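PDB 1IQ0: arginyl-trna synthetase from Thermus thermophilus, which probably charges tRNA(Arg) with L-arginine at the expense of ATP, releasing AMP and diphosphate, as a monomeric class I aminoacyl-tRNA synthetase. Local coordinates for residues 412-420 against 430-438; 474-485 against 581-592. All blocks are in the same frame, centred on the assembly; numbering follows the deposited sequence.

Contact 1: 412-420 against 430-438; sequences ATRRARAIV and KEEAARMVA
Arg417 NE donates to Glu431 OE1 at 3.0 Å, the one salt bridge between helices 412-420 and 430-438. The N-H points fairly straight at its acceptor (157°), and the oxygen lies close to the guanidinium plane, yet the donor comes from above the carboxylate, 58° out of its plane. With CG anti to the backbone N and a bend at chi2, the arginine chain runs over the methyl of Ala434, where CD touches Ala434 CB at 3.5 Å. Lys430 CB rests on one guanidinium face near its rim, while the end of the lysine leads away to Pro425 O. The guanidinium has a second acidic partner, Glu421, reached through NH1. The other carboxylate oxygen, Glu431 OE2, meets Thr413 CG2 at 3.6 Å; the threonine hydroxyl is bonded to Leu409 O on its own helix and lies against Ala438 CB. Beneath this polar margin the helices meet through small residues. Ala416 CB reaches Ala434 O at 3.5 Å and packs on Val437 CB. Ala412 CB lies 4.0 Å from Ala438 CB. Farther along, Val420 CG1 leans on Ala433 CB. Alanines at the crossing let the axes approach to 8.0 Å, at 123° between their directions. The chemistry is thus divided: a buried seam of methyl groups, with the charges of Arg417, Glu431 and Glu421 at its more exposed border, where solvent is likely to weaken the pairing.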
loop_
_atom_site.group_PDB
_atom_site.type_symbol
_atom_site.label_atom_id
_atom_site.label_comp_id
_atom_site.label_asym_id
_atom_site.label_seq_id
_atom_site.Cartn_x
_atom_site.Cartn_y
_atom_site.Cartn_z
ATOM N N ALA A 412 4.723 5.136 -21.341
ATOM C CA ALA A 412 3.881 3.962 -21.131
ATOM C C ALA A 412 2.522 4.190 -21.784
ATOM O O ALA A 412 1.920 3.262 -22.329
ATOM C CB ALA A 412 3.704 3.694 -19.643
ATOM N N THR A 413 2.046 5.430 -21.730
ATOM C CA THR A 413 0.763 5.787 -22.323
ATOM C C THR A 413 0.888 5.737 -23.846
ATOM O O THR A 413 -0.071 5.428 -24.549
ATOM C CB THR A 413 0.336 7.206 -21.903
ATOM O OG1 THR A 413 0.170 7.250 -20.480
ATOM C CG2 THR A 413 -0.977 7.601 -22.583
ATOM N N ARG A 414 2.082 6.045 -24.338
ATOM C CA ARG A 414 2.373 6.036 -25.766
ATOM C C ARG A 414 2.212 4.614 -26.281
ATOM O O ARG A 414 1.479 4.360 -27.239
ATOM C CB ARG A 414 3.817 6.481 -26.000
ATOM C CG ARG A 414 4.213 6.668 -27.452
ATOM C CD ARG A 414 3.930 8.090 -27.894
ATOM N NE ARG A 414 4.425 9.067 -26.921
ATOM C CZ ARG A 414 5.670 9.102 -26.453
ATOM N NH1 ARG A 414 6.567 8.213 -26.863
ATOM N NH2 ARG A 414 6.022 10.027 -25.568
ATOM N N ARG A 415 2.913 3.688 -25.635
ATOM C CA ARG A 415 2.871 2.289 -26.028
ATOM C C ARG A 415 1.485 1.675 -25.843
ATOM O O ARG A 415 1.049 0.868 -26.664
ATOM C CB ARG A 415 3.913 1.494 -25.243
ATOM C CG ARG A 415 5.315 2.071 -25.346
ATOM C CD ARG A 415 6.358 1.045 -24.947
ATOM N NE ARG A 415 7.709 1.601 -24.949
ATOM C CZ ARG A 415 8.812 0.872 -25.094
ATOM N NH1 ARG A 415 8.723 -0.441 -25.257
ATOM N NH2 ARG A 415 10.008 1.450 -25.068
ATOM N N ALA A 416 0.794 2.058 -24.773
ATOM C CA ALA A 416 -0.544 1.536 -24.519
ATOM C C ALA A 416 -1.472 1.960 -25.645
ATOM O O ALA A 416 -2.315 1.184 -26.091
ATOM C CB ALA A 416 -1.076 2.057 -23.202
ATOM N N ARG A 417 -1.304 3.201 -26.093
ATOM C CA ARG A 417 -2.112 3.769 -27.166
ATOM C C ARG A 417 -2.007 2.907 -28.425
ATOM O O ARG A 417 -3.009 2.608 -29.072
ATOM C CB ARG A 417 -1.634 5.194 -27.470
ATOM C CG ARG A 417 -2.634 6.067 -28.223
ATOM C CD ARG A 417 -3.897 6.284 -27.401
ATOM N NE ARG A 417 -4.685 7.430 -27.853
ATOM C CZ ARG A 417 -5.260 7.533 -29.047
ATOM N NH1 ARG A 417 -5.142 6.556 -29.936
ATOM N NH2 ARG A 417 -5.961 8.618 -29.348
ATOM N N ALA A 418 -0.787 2.504 -28.765
ATOM C CA ALA A 418 -0.568 1.679 -29.945
ATOM C C ALA A 418 -1.240 0.319 -29.785
ATOM O O ALA A 418 -1.775 -0.233 -30.746
ATOM C CB ALA A 418 0.928 1.501 -30.190
ATOM N N ILE A 419 -1.212 -0.214 -28.568
ATOM C CA ILE A 419 -1.820 -1.508 -28.286
ATOM C C ILE A 419 -3.338 -1.460 -28.447
ATOM O O ILE A 419 -3.949 -2.416 -28.923
ATOM C CB ILE A 419 -1.487 -1.978 -26.853
ATOM C CG1 ILE A 419 0.029 -2.112 -26.686
ATOM C CG2 ILE A 419 -2.147 -3.324 -26.573
ATOM C CD1 ILE A 419 0.460 -2.463 -25.273
ATOM N N VAL A 420 -3.944 -0.347 -28.048
ATOM C CA VAL A 420 -5.390 -0.188 -28.148
ATOM C C VAL A 420 -5.838 0.034 -29.594
ATOM O O VAL A 420 -6.977 -0.264 -29.951
ATOM C CB VAL A 420 -5.881 0.994 -27.273
ATOM C CG1 VAL A 420 -7.378 1.190 -27.442
ATOM C CG2 VAL A 420 -5.553 0.725 -25.810
ATOM N N LYS A 430 -10.236 6.038 -27.303
ATOM C CA LYS A 430 -8.962 5.328 -27.252
ATOM C C LYS A 430 -7.974 5.913 -26.250
ATOM O O LYS A 430 -7.204 5.177 -25.637
ATOM C CB LYS A 430 -8.315 5.309 -28.641
ATOM C CG LYS A 430 -9.178 4.686 -29.728
ATOM C CD LYS A 430 -8.472 4.704 -31.075
ATOM C CE LYS A 430 -9.373 4.176 -32.184
ATOM N NZ LYS A 430 -9.839 2.788 -31.912
ATOM N N GLU A 431 -7.989 7.232 -26.088
ATOM C CA GLU A 431 -7.071 7.883 -25.160
ATOM C C GLU A 431 -7.343 7.470 -23.715
ATOM O O GLU A 431 -6.416 7.137 -22.972
ATOM C CB GLU A 431 -7.154 9.403 -25.293
ATOM C CG GLU A 431 -6.103 10.135 -24.472
ATOM C CD GLU A 431 -4.698 9.595 -24.707
ATOM O OE1 GLU A 431 -4.224 9.637 -25.864
ATOM O OE2 GLU A 431 -4.069 9.125 -23.734
ATOM N N GLU A 432 -8.611 7.492 -23.315
ATOM C CA GLU A 432 -8.974 7.097 -21.965
ATOM C C GLU A 432 -8.581 5.633 -21.754
ATOM O O GLU A 432 -8.110 5.252 -20.679
ATOM C CB GLU A 432 -10.478 7.266 -21.741
ATOM C CG GLU A 432 -10.943 6.779 -20.380
ATOM C CD GLU A 432 -10.404 7.622 -19.233
ATOM O OE1 GLU A 432 -9.221 8.018 -19.271
ATOM O OE2 GLU A 432 -11.170 7.878 -18.283
ATOM N N ALA A 433 -8.765 4.817 -22.789
ATOM C CA ALA A 433 -8.418 3.400 -22.719
ATOM C C ALA A 433 -6.915 3.230 -22.526
ATOM O O ALA A 433 -6.472 2.400 -21.730
ATOM C CB ALA A 433 -8.858 2.686 -23.991
ATOM N N ALA A 434 -6.134 4.017 -23.263
ATOM C CA ALA A 434 -4.679 3.943 -23.166
ATOM C C ALA A 434 -4.208 4.390 -21.778
ATOM O O ALA A 434 -3.299 3.792 -21.206
ATOM C CB ALA A 434 -4.032 4.807 -24.244
ATOM N N ARG A 435 -4.832 5.434 -21.243
ATOM C CA ARG A 435 -4.466 5.946 -19.921
ATOM C C ARG A 435 -4.659 4.870 -18.854
ATOM O O ARG A 435 -3.796 4.660 -17.998
ATOM C CB ARG A 435 -5.318 7.166 -19.559
ATOM C CG ARG A 435 -4.911 7.834 -18.239
ATOM C CD ARG A 435 -5.921 8.891 -17.803
ATOM N NE ARG A 435 -7.178 8.296 -17.353
ATOM C CZ ARG A 435 -7.320 7.616 -16.218
ATOM N NH1 ARG A 435 -6.282 7.447 -15.406
ATOM N NH2 ARG A 435 -8.497 7.091 -15.898
ATOM N N MET A 436 -5.799 4.188 -18.912
ATOM C CA MET A 436 -6.114 3.147 -17.946
ATOM C C MET A 436 -5.130 1.998 -18.004
ATOM O O MET A 436 -4.703 1.488 -16.967
ATOM C CB MET A 436 -7.531 2.619 -18.173
ATOM C CG MET A 436 -8.607 3.631 -17.851
ATOM S SD MET A 436 -10.252 2.907 -17.770
ATOM C CE MET A 436 -11.232 4.381 -17.431
ATOM N N VAL A 437 -4.773 1.586 -19.217
ATOM C CA VAL A 437 -3.833 0.487 -19.393
ATOM C C VAL A 437 -2.433 0.853 -18.898
ATOM O O VAL A 437 -1.779 0.052 -18.227
ATOM C CB VAL A 437 -3.768 0.056 -20.874
ATOM C CG1 VAL A 437 -2.735 -1.036 -21.062
ATOM C CG2 VAL A 437 -5.139 -0.434 -21.320
ATOM N N ALA A 438 -1.975 2.060 -19.224
ATOM C CA ALA A 438 -0.655 2.512 -18.794
ATOM C C ALA A 438 -0.613 2.618 -17.267
ATOM O O ALA A 438 0.353 2.189 -16.636
ATOM C CB ALA A 438 -0.329 3.864 -19.423
#

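Contact 2: 474-485 against 581-592; sequences QYAHARAHSILR and LDLLGIPAPEVM
Ala588 CB sits over the centre of the His477 ring, 3.7 Å from its centroid, while Pro589 O lies in plane at the ring edge and takes a weak hydrogen bond from His477 ND1. One turn on, Glu590 CG covers a face of His481 toward the rim, its carboxylate tilted 31° from the ring. The Arg485 guanidinium is sandwiched between Ser482 CA and Val591 CG2; its NH2 donates to Glu590 O at 2.6 Å from well above the carbonyl plane, and also to His481 ND1 at 2.9 Å. Were His481 replaced by an alanine, Arg485 NH2 would probably keep only Glu590 O of these two acceptors, and the ring face under Glu590 CG would be lost. At the other end Gln474, extended beyond CG (chi2 180°), sends NE2 to Pro587 O at 2.8 Å, nearly straight at 167°. Met592 CG meets Ala478 CB at 3.8 Å, and SD lies by Gln474 O. Helix 562-583 ends in a Schellman motif with Gly585 as C-prime residue, after which the C-terminal tail runs along helix 470-487, joining the first and last parts of the helical DALR anticodon-binding domain.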
loop_
_atom_site.group_PDB
_atom_site.type_symbol
_atom_site.label_atom_id
_atom_site.label_comp_id
_atom_site.label_asym_id
_atom_site.label_seq_id
_atom_site.Cartn_x
_atom_site.Cartn_y
_atom_site.Cartn_z
ATOM N N GLN A 474 -6.661 -6.645 -16.033
ATOM C CA GLN A 474 -7.682 -5.761 -16.588
ATOM C C GLN A 474 -8.410 -6.452 -17.746
ATOM O O GLN A 474 -9.631 -6.357 -17.868
ATOM C CB GLN A 474 -7.060 -4.450 -17.083
ATOM C CG GLN A 474 -6.517 -3.521 -15.989
ATOM C CD GLN A 474 -5.911 -2.247 -16.569
ATOM O OE1 GLN A 474 -5.070 -2.303 -17.467
ATOM N NE2 GLN A 474 -6.336 -1.097 -16.058
ATOM N N TYR A 475 -7.657 -7.159 -18.585
ATOM C CA TYR A 475 -8.240 -7.851 -19.731
ATOM C C TYR A 475 -9.214 -8.950 -19.292
ATOM O O TYR A 475 -10.260 -9.146 -19.908
ATOM C CB TYR A 475 -7.138 -8.459 -20.604
ATOM C CG TYR A 475 -7.663 -8.996 -21.914
ATOM C CD1 TYR A 475 -8.131 -8.130 -22.905
ATOM C CD2 TYR A 475 -7.738 -10.369 -22.148
ATOM C CE1 TYR A 475 -8.662 -8.618 -24.096
ATOM C CE2 TYR A 475 -8.270 -10.868 -23.336
ATOM C CZ TYR A 475 -8.730 -9.988 -24.305
ATOM O OH TYR A 475 -9.264 -10.474 -25.477
ATOM N N ALA A 476 -8.865 -9.666 -18.230
ATOM C CA ALA A 476 -9.732 -10.716 -17.712
ATOM C C ALA A 476 -11.041 -10.077 -17.245
ATOM O O ALA A 476 -12.118 -10.649 -17.419
ATOM C CB ALA A 476 -9.045 -11.445 -16.550
ATOM N N HIS A 477 -10.946 -8.886 -16.655
ATOM C CA HIS A 477 -12.138 -8.183 -16.200
ATOM C C HIS A 477 -13.002 -7.757 -17.382
ATOM O O HIS A 477 -14.224 -7.915 -17.353
ATOM C CB HIS A 477 -11.776 -6.935 -15.386
ATOM C CG HIS A 477 -12.955 -6.062 -15.081
ATOM N ND1 HIS A 477 -13.419 -5.104 -15.956
ATOM C CD2 HIS A 477 -13.807 -6.050 -14.026
ATOM C CE1 HIS A 477 -14.504 -4.539 -15.457
ATOM N NE2 HIS A 477 -14.761 -5.095 -14.285
ATOM N N ALA A 478 -12.366 -7.204 -18.413
ATOM C CA ALA A 478 -13.093 -6.749 -19.595
ATOM C C ALA A 478 -13.747 -7.921 -20.336
ATOM O O ALA A 478 -14.850 -7.795 -20.851
ATOM C CB ALA A 478 -12.146 -5.979 -20.538
ATOM N N ARG A 479 -13.065 -9.059 -20.380
ATOM C CA ARG A 479 -13.602 -10.241 -21.044
ATOM C C ARG A 479 -14.866 -10.711 -20.313
ATOM O O ARG A 479 -15.889 -10.975 -20.935
ATOM C CB ARG A 479 -12.564 -11.366 -21.044
ATOM C CG ARG A 479 -12.958 -12.595 -21.861
ATOM C CD ARG A 479 -12.263 -12.607 -23.220
ATOM N NE ARG A 479 -11.326 -13.725 -23.360
ATOM C CZ ARG A 479 -10.304 -13.959 -22.543
ATOM N NH1 ARG A 479 -10.072 -13.151 -21.513
ATOM N NH2 ARG A 479 -9.507 -15.000 -22.754
ATOM N N ALA A 480 -14.787 -10.816 -18.989
ATOM C CA ALA A 480 -15.929 -11.254 -18.191
ATOM C C ALA A 480 -17.086 -10.274 -18.350
ATOM O O ALA A 480 -18.236 -10.675 -18.525
ATOM C CB ALA A 480 -15.532 -11.359 -16.718
ATOM N N HIS A 481 -16.772 -8.986 -18.296
ATOM C CA HIS A 481 -17.786 -7.948 -18.427
ATOM C C HIS A 481 -18.468 -7.954 -19.800
ATOM O O HIS A 481 -19.671 -7.698 -19.894
ATOM C CB HIS A 481 -17.164 -6.568 -18.163
ATOM C CG HIS A 481 -18.171 -5.468 -18.031
ATOM N ND1 HIS A 481 -18.753 -4.850 -19.118
ATOM C CD2 HIS A 481 -18.716 -4.886 -16.934
ATOM C CE1 HIS A 481 -19.610 -3.936 -18.699
ATOM N NE2 HIS A 481 -19.607 -3.939 -17.378
ATOM N N SER A 482 -17.712 -8.244 -20.860
ATOM C CA SER A 482 -18.295 -8.261 -22.202
ATOM C C SER A 482 -19.384 -9.335 -22.311
ATOM O O SER A 482 -20.377 -9.150 -23.007
ATOM C CB SER A 482 -17.214 -8.504 -23.265
ATOM O OG SER A 482 -16.761 -9.846 -23.227
ATOM N N ILE A 483 -19.191 -10.451 -21.616
ATOM C CA ILE A 483 -20.165 -11.545 -21.616
ATOM C C ILE A 483 -21.481 -11.075 -20.974
ATOM O O ILE A 483 -22.568 -11.331 -21.497
ATOM C CB ILE A 483 -19.628 -12.769 -20.826
ATOM C CG1 ILE A 483 -18.360 -13.304 -21.495
ATOM C CG2 ILE A 483 -20.704 -13.859 -20.740
ATOM C CD1 ILE A 483 -17.645 -14.407 -20.696
ATOM N N LEU A 484 -21.372 -10.387 -19.843
ATOM C CA LEU A 484 -22.541 -9.871 -19.135
ATOM C C LEU A 484 -23.264 -8.836 -19.997
ATOM O O LEU A 484 -24.486 -8.707 -19.961
ATOM C CB LEU A 484 -22.109 -9.214 -17.822
ATOM C CG LEU A 484 -21.272 -10.032 -16.830
ATOM C CD1 LEU A 484 -20.935 -9.158 -15.626
ATOM C CD2 LEU A 484 -22.034 -11.268 -16.387
ATOM N N ARG A 485 -22.490 -8.094 -20.772
ATOM C CA ARG A 485 -23.035 -7.062 -21.641
ATOM C C ARG A 485 -23.945 -7.712 -22.690
ATOM O O ARG A 485 -25.065 -7.254 -22.936
ATOM C CB ARG A 485 -21.873 -6.334 -22.312
ATOM C CG ARG A 485 -22.178 -4.985 -22.926
ATOM C CD ARG A 485 -20.883 -4.403 -23.502
ATOM N NE ARG A 485 -19.811 -4.393 -22.504
ATOM C CZ ARG A 485 -18.550 -4.757 -22.738
ATOM N NH1 ARG A 485 -18.180 -5.167 -23.946
ATOM N NH2 ARG A 485 -17.653 -4.719 -21.760
ATOM N N LEU A 581 -8.784 -4.710 -8.230
ATOM C CA LEU A 581 -7.992 -3.766 -9.015
ATOM C C LEU A 581 -8.040 -2.365 -8.405
ATOM O O LEU A 581 -7.024 -1.680 -8.299
ATOM C CB LEU A 581 -8.521 -3.731 -10.450
ATOM C CG LEU A 581 -7.660 -4.301 -11.589
ATOM C CD1 LEU A 581 -6.544 -5.190 -11.076
ATOM C CD2 LEU A 581 -8.571 -5.047 -12.542
ATOM N N ASP A 582 -9.235 -1.956 -7.998
ATOM C CA ASP A 582 -9.444 -0.650 -7.402
ATOM C C ASP A 582 -8.624 -0.445 -6.126
ATOM O O ASP A 582 -8.141 0.655 -5.863
ATOM C CB ASP A 582 -10.927 -0.452 -7.090
ATOM C CG ASP A 582 -11.212 0.910 -6.487
ATOM O OD1 ASP A 582 -11.108 1.912 -7.227
ATOM O OD2 ASP A 582 -11.532 0.978 -5.276
ATOM N N LEU A 583 -8.468 -1.502 -5.336
ATOM C CA LEU A 583 -7.712 -1.400 -4.093
ATOM C C LEU A 583 -6.217 -1.195 -4.350
ATOM O O LEU A 583 -5.470 -0.842 -3.445
ATOM C CB LEU A 583 -7.939 -2.646 -3.233
ATOM C CG LEU A 583 -9.384 -2.887 -2.786
ATOM C CD1 LEU A 583 -9.453 -4.141 -1.906
ATOM C CD2 LEU A 583 -9.896 -1.662 -2.024
ATOM N N LEU A 584 -5.790 -1.420 -5.587
ATOM C CA LEU A 584 -4.396 -1.233 -5.973
ATOM C C LEU A 584 -4.325 0.020 -6.850
ATOM O O LEU A 584 -3.335 0.264 -7.536
ATOM C CB LEU A 584 -3.887 -2.450 -6.756
ATOM C CG LEU A 584 -4.028 -3.837 -6.102
ATOM C CD1 LEU A 584 -3.389 -4.867 -7.029
ATOM C CD2 LEU A 584 -3.358 -3.881 -4.723
ATOM N N GLY A 585 -5.399 0.802 -6.823
ATOM C CA GLY A 585 -5.452 2.032 -7.598
ATOM C C GLY A 585 -5.520 1.832 -9.102
ATOM O O GLY A 585 -5.207 2.740 -9.870
ATOM N N ILE A 586 -5.948 0.650 -9.530
ATOM C CA ILE A 586 -6.023 0.341 -10.949
ATOM C C ILE A 586 -7.455 0.352 -11.493
ATOM O O ILE A 586 -8.343 -0.294 -10.944
ATOM C CB ILE A 586 -5.379 -1.039 -11.217
ATOM C CG1 ILE A 586 -3.914 -1.008 -10.766
ATOM C CG2 ILE A 586 -5.495 -1.402 -12.696
ATOM C CD1 ILE A 586 -3.264 -2.362 -10.679
ATOM N N PRO A 587 -7.703 1.114 -12.570
ATOM C CA PRO A 587 -9.052 1.158 -13.139
ATOM C C PRO A 587 -9.377 -0.150 -13.879
ATOM O O PRO A 587 -8.474 -0.884 -14.285
ATOM C CB PRO A 587 -8.994 2.374 -14.059
ATOM C CG PRO A 587 -7.557 2.399 -14.490
ATOM C CD PRO A 587 -6.827 2.111 -13.208
ATOM N N ALA A 588 -10.665 -0.441 -14.038
ATOM C CA ALA A 588 -11.098 -1.672 -14.696
ATOM C C ALA A 588 -11.872 -1.412 -15.981
ATOM O O ALA A 588 -13.093 -1.309 -15.962
ATOM C CB ALA A 588 -11.950 -2.489 -13.740
ATOM N N PRO A 589 -11.165 -1.316 -17.117
ATOM C CA PRO A 589 -11.768 -1.068 -18.432
ATOM C C PRO A 589 -12.818 -2.122 -18.777
ATOM O O PRO A 589 -12.573 -3.319 -18.623
ATOM C CB PRO A 589 -10.572 -1.135 -19.381
ATOM C CG PRO A 589 -9.416 -0.752 -18.517
ATOM C CD PRO A 589 -9.706 -1.482 -17.239
ATOM N N GLU A 590 -13.985 -1.679 -19.234
ATOM C CA GLU A 590 -15.052 -2.605 -19.606
ATOM C C GLU A 590 -14.812 -3.119 -21.019
ATOM O O GLU A 590 -15.109 -4.274 -21.332
ATOM C CB GLU A 590 -16.417 -1.915 -19.554
ATOM C CG GLU A 590 -16.769 -1.296 -18.214
ATOM C CD GLU A 590 -18.201 -0.792 -18.169
ATOM O OE1 GLU A 590 -18.684 -0.282 -19.199
ATOM O OE2 GLU A 590 -18.839 -0.896 -17.100
ATOM N N VAL A 591 -14.269 -2.251 -21.868
ATOM C CA VAL A 591 -13.996 -2.603 -23.255
ATOM C C VAL A 591 -12.502 -2.571 -23.576
ATOM O O VAL A 591 -11.836 -1.554 -23.379
ATOM C CB VAL A 591 -14.725 -1.639 -24.216
ATOM C CG1 VAL A 591 -14.531 -2.092 -25.662
ATOM C CG2 VAL A 591 -16.203 -1.573 -23.862
ATOM N N MET A 592 -11.983 -3.686 -24.084
ATOM C CA MET A 592 -10.568 -3.784 -24.436
ATOM C C MET A 592 -10.367 -4.672 -25.658
ATOM O O MET A 592 -10.908 -5.774 -25.728
ATOM C CB MET A 592 -9.766 -4.346 -23.256
ATOM C CG MET A 592 -9.786 -3.455 -22.017
ATOM S SD MET A 592 -8.856 -4.139 -20.636
ATOM C CE MET A 592 -7.205 -3.585 -21.042
#

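In the fold
Contacts 1 and 2 follow one another along the chain, and their centres are about 15 Å apart. Helix 430-448 connects them: its segment 430-438 packs on 412-420 in contact 1 and also meets both segments of contact 2. Gln474 NE2 lies 3.2 Å from Met436 O, a probable hydrogen bond, so this amide nitrogen links the two contacts. Met436 CB packs on Pro587 CG at 3.7 Å, and Val437 CG2 on Met592 CE at 3.8 Å. Through Pro587 and Met592 the C-terminal tail thus packs on helix 430-448, joining the DALR anticodon-binding domain to a helix of the catalytic part. Neither contact includes residues of the predicted HIGH motif, 112-122.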